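Local atomic coordinates of putative isomerase YbhH (Escherichia coli, PDB entry 6OTV), a protein that probably acts as an isomerase of the PrpF family, its substrate and reaction not established. Residues P188-P202 and I283-T296. Numbering follows the deposited sequence.
Sequences PVTCIDMAMPVVIIP and IAISSSCALEGTVT
Thr-190 and Met-194 on a beta-hairpin meet Val-295 and Ala-284, the axes of strand 188-193 and helix 283-290 approaching to 8.7 Å at 119°. At the far end of the helix-loop segment, Val-295 N donates a nearly straight bond (172°) to Thr-190 OG1, 2.7 Å away; Gln-180 O bonds the same hydroxyl, giving this buried oxygen two partners. The Val-295 methyls divide: CG1 lies against Ile-200 CG2 at 3.9 Å, while CG2 meets Pro-202 CG tip to tip. On the face of the hairpin, Val-198 CG2 touches Ala-284 CB at 3.7 Å, a small methyl where the CA atoms of Met-194 and Ala-284 come within 4.7 Å. The protein is a PrpF family member, of the diaminopimelate epimerase clan, in which strands wrap round a central helix; consistent with this, the side chain of Ile-285 touches strands 250-255 and 263-267, and that of Ser-286 strand 315-322. Ser-288 OG turns back to Ile-285 O (chi1 69°) and lies 3.3 Å from Ile-200 CD1, with Thr-296 OG1 donating to it. Near the hairpin turn the Met-194 chain, bent at chi2 and chi3, crosses Ile-283 at about a right angle, CE 3.8 Å from its CG2; Ala-195 CB packs on Ile-283 CB at 3.7 Å.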
# COMPACT_ATOMS: atom_id res chain seq x y z
N PRO A 188 4.81 18.49 -31.38
CA PRO A 188 3.90 17.61 -30.63
C PRO A 188 4.66 16.87 -29.53
O PRO A 188 5.61 16.15 -29.81
CB PRO A 188 3.38 16.65 -31.70
CG PRO A 188 4.47 16.61 -32.73
CD PRO A 188 5.08 17.98 -32.74
N VAL A 189 4.22 17.07 -28.29
CA VAL A 189 4.85 16.43 -27.13
C VAL A 189 3.77 15.75 -26.30
O VAL A 189 2.57 15.88 -26.56
CB VAL A 189 5.64 17.44 -26.26
CG1 VAL A 189 6.66 18.19 -27.11
CG2 VAL A 189 4.69 18.40 -25.56
N THR A 190 4.22 15.00 -25.30
CA THR A 190 3.33 14.34 -24.35
C THR A 190 3.79 14.64 -22.93
O THR A 190 4.96 14.42 -22.59
CB THR A 190 3.28 12.83 -24.57
OG1 THR A 190 2.47 12.54 -25.72
CG2 THR A 190 2.68 12.12 -23.36
N CYS A 191 2.88 15.16 -22.11
CA CYS A 191 3.14 15.44 -20.71
C CYS A 191 2.52 14.33 -19.87
O CYS A 191 1.30 14.15 -19.88
CB CYS A 191 2.58 16.80 -20.31
SG CYS A 191 3.30 18.18 -21.24
N ILE A 192 3.36 13.58 -19.16
CA ILE A 192 2.91 12.44 -18.38
C ILE A 192 3.64 12.44 -17.05
O ILE A 192 4.81 12.82 -16.96
CB ILE A 192 3.10 11.11 -19.15
CG1 ILE A 192 2.45 9.95 -18.40
CG2 ILE A 192 4.57 10.84 -19.39
CD1 ILE A 192 2.48 8.64 -19.17
N ASP A 193 2.94 12.02 -16.00
CA ASP A 193 3.45 11.95 -14.64
C ASP A 193 3.33 10.50 -14.17
O ASP A 193 2.32 10.11 -13.58
CB ASP A 193 2.69 12.91 -13.72
CG ASP A 193 3.32 13.05 -12.35
OD1 ASP A 193 4.42 12.50 -12.12
OD2 ASP A 193 2.71 13.72 -11.49
N MET A 194 4.36 9.70 -14.46
CA MET A 194 4.42 8.30 -14.05
C MET A 194 5.79 8.07 -13.42
O MET A 194 6.80 8.00 -14.14
CB MET A 194 4.20 7.35 -15.23
CG MET A 194 2.74 6.95 -15.44
SD MET A 194 2.11 5.88 -14.13
CE MET A 194 3.15 4.44 -14.32
N ALA A 195 5.83 7.98 -12.09
CA ALA A 195 7.05 7.86 -11.30
C ALA A 195 7.93 9.10 -11.41
O ALA A 195 8.77 9.36 -10.54
CB ALA A 195 7.84 6.61 -11.70
N MET A 196 7.74 9.89 -12.46
CA MET A 196 8.49 11.11 -12.69
C MET A 196 7.73 11.97 -13.69
O MET A 196 7.27 11.46 -14.72
CB MET A 196 9.89 10.79 -13.22
CG MET A 196 10.73 12.01 -13.59
SD MET A 196 11.19 13.03 -12.18
CE MET A 196 12.23 11.89 -11.27
N PRO A 197 7.54 13.26 -13.42
CA PRO A 197 6.97 14.16 -14.43
C PRO A 197 7.97 14.37 -15.56
O PRO A 197 9.08 14.84 -15.34
CB PRO A 197 6.72 15.46 -13.66
CG PRO A 197 6.76 15.08 -12.21
CD PRO A 197 7.72 13.94 -12.12
N VAL A 198 7.57 13.98 -16.78
CA VAL A 198 8.43 14.13 -17.94
C VAL A 198 7.62 14.74 -19.08
O VAL A 198 6.39 14.62 -19.13
CB VAL A 198 9.06 12.80 -18.40
CG1 VAL A 198 9.87 12.16 -17.27
CG2 VAL A 198 8.00 11.84 -18.93
N VAL A 199 8.32 15.39 -20.00
CA VAL A 199 7.75 15.87 -21.25
C VAL A 199 8.46 15.13 -22.38
O VAL A 199 9.69 15.25 -22.53
CB VAL A 199 7.86 17.39 -21.40
CG1 VAL A 199 9.23 17.89 -20.96
CG2 VAL A 199 7.56 17.81 -22.83
N ILE A 200 7.71 14.35 -23.14
CA ILE A 200 8.26 13.47 -24.16
C ILE A 200 8.26 14.21 -25.49
O ILE A 200 7.20 14.60 -25.99
CB ILE A 200 7.47 12.16 -24.23
CG1 ILE A 200 7.59 11.42 -22.90
CG2 ILE A 200 7.94 11.31 -25.40
CD1 ILE A 200 6.64 10.27 -22.76
N ILE A 201 9.44 14.40 -26.06
CA ILE A 201 9.64 15.20 -27.26
C ILE A 201 10.29 14.33 -28.32
O ILE A 201 11.34 13.73 -28.05
CB ILE A 201 10.50 16.45 -26.99
CG1 ILE A 201 9.98 17.21 -25.77
CG2 ILE A 201 10.54 17.34 -28.23
CD1 ILE A 201 10.94 18.26 -25.26
N PRO A 202 9.73 14.22 -29.52
CA PRO A 202 10.43 13.51 -30.60
C PRO A 202 11.70 14.24 -31.00
O PRO A 202 11.69 15.45 -31.26
CB PRO A 202 9.40 13.50 -31.74
CG PRO A 202 8.08 13.73 -31.08
CD PRO A 202 8.37 14.62 -29.91
N ILE A 283 10.10 4.28 -16.25
CA ILE A 283 8.69 4.00 -15.97
C ILE A 283 7.80 4.90 -16.81
O ILE A 283 6.83 4.45 -17.44
CB ILE A 283 8.39 4.17 -14.47
CG1 ILE A 283 9.34 3.31 -13.62
CG2 ILE A 283 6.94 3.84 -14.17
CD1 ILE A 283 9.37 1.86 -14.01
N ALA A 284 8.11 6.20 -16.85
CA ALA A 284 7.27 7.16 -17.56
C ALA A 284 7.26 6.88 -19.06
O ALA A 284 6.20 6.87 -19.69
CB ALA A 284 7.75 8.58 -17.27
N ILE A 285 8.44 6.66 -19.64
CA ILE A 285 8.53 6.45 -21.09
C ILE A 285 7.84 5.16 -21.49
O ILE A 285 7.08 5.12 -22.47
CB ILE A 285 10.00 6.46 -21.53
CG1 ILE A 285 10.64 7.81 -21.21
CG2 ILE A 285 10.11 6.15 -23.02
CD1 ILE A 285 12.13 7.75 -21.06
N SER A 286 8.10 4.07 -20.76
CA SER A 286 7.44 2.81 -21.08
C SER A 286 5.93 2.92 -20.94
O SER A 286 5.18 2.31 -21.72
CB SER A 286 7.99 1.69 -20.18
OG SER A 286 7.70 1.96 -18.81
N SER A 287 5.46 3.71 -19.97
CA SER A 287 4.02 3.90 -19.80
C SER A 287 3.41 4.59 -21.02
O SER A 287 2.34 4.20 -21.49
CB SER A 287 3.74 4.71 -18.54
OG SER A 287 4.16 4.01 -17.38
N SER A 288 4.07 5.63 -21.53
CA SER A 288 3.56 6.31 -22.71
C SER A 288 3.51 5.38 -23.91
O SER A 288 2.67 5.56 -24.80
CB SER A 288 4.41 7.54 -23.03
OG SER A 288 5.71 7.17 -23.46
N CYS A 289 4.40 4.38 -23.96
CA CYS A 289 4.33 3.40 -25.04
C CYS A 289 3.06 2.56 -24.96
O CYS A 289 2.53 2.14 -26.00
CB CYS A 289 5.56 2.48 -25.01
SG CYS A 289 7.12 3.28 -25.42
N ALA A 290 2.56 2.30 -23.75
CA ALA A 290 1.39 1.46 -23.59
C ALA A 290 0.09 2.25 -23.58
O ALA A 290 -0.94 1.74 -24.04
CB ALA A 290 1.49 0.65 -22.29
N LEU A 291 0.10 3.48 -23.08
CA LEU A 291 -1.11 4.28 -23.04
C LEU A 291 -1.44 4.82 -24.43
O LEU A 291 -0.55 5.27 -25.16
CB LEU A 291 -0.96 5.44 -22.05
CG LEU A 291 -0.69 5.02 -20.61
CD1 LEU A 291 -0.53 6.24 -19.72
CD2 LEU A 291 -1.81 4.12 -20.10
N GLU A 292 -2.72 4.76 -24.79
CA GLU A 292 -3.16 5.19 -26.10
C GLU A 292 -3.21 6.71 -26.19
O GLU A 292 -3.53 7.41 -25.23
CB GLU A 292 -4.54 4.62 -26.42
CG GLU A 292 -5.58 4.88 -25.35
CD GLU A 292 -6.99 4.64 -25.84
OE1 GLU A 292 -7.81 5.59 -25.79
OE2 GLU A 292 -7.29 3.51 -26.28
N GLY A 293 -2.87 7.23 -27.37
CA GLY A 293 -3.01 8.64 -27.66
C GLY A 293 -1.78 9.49 -27.40
O GLY A 293 -1.82 10.70 -27.67
N THR A 294 -0.71 8.91 -26.88
CA THR A 294 0.49 9.69 -26.62
C THR A 294 1.28 9.91 -27.91
O THR A 294 1.08 9.23 -28.92
CB THR A 294 1.38 9.00 -25.58
OG1 THR A 294 1.75 7.70 -26.06
CG2 THR A 294 0.65 8.87 -24.25
N VAL A 295 2.19 10.88 -27.87
CA VAL A 295 3.03 11.17 -29.02
C VAL A 295 3.96 10.00 -29.34
O VAL A 295 4.48 9.91 -30.46
CB VAL A 295 3.84 12.46 -28.79
CG1 VAL A 295 4.98 12.22 -27.82
CG2 VAL A 295 4.34 13.03 -30.11
N THR A 296 4.17 9.10 -28.37
CA THR A 296 5.02 7.94 -28.61
C THR A 296 4.43 7.03 -29.69
O THR A 296 5.17 6.38 -30.43
CB THR A 296 5.22 7.17 -27.30
OG1 THR A 296 5.72 8.06 -26.30
CG2 THR A 296 6.22 6.05 -27.48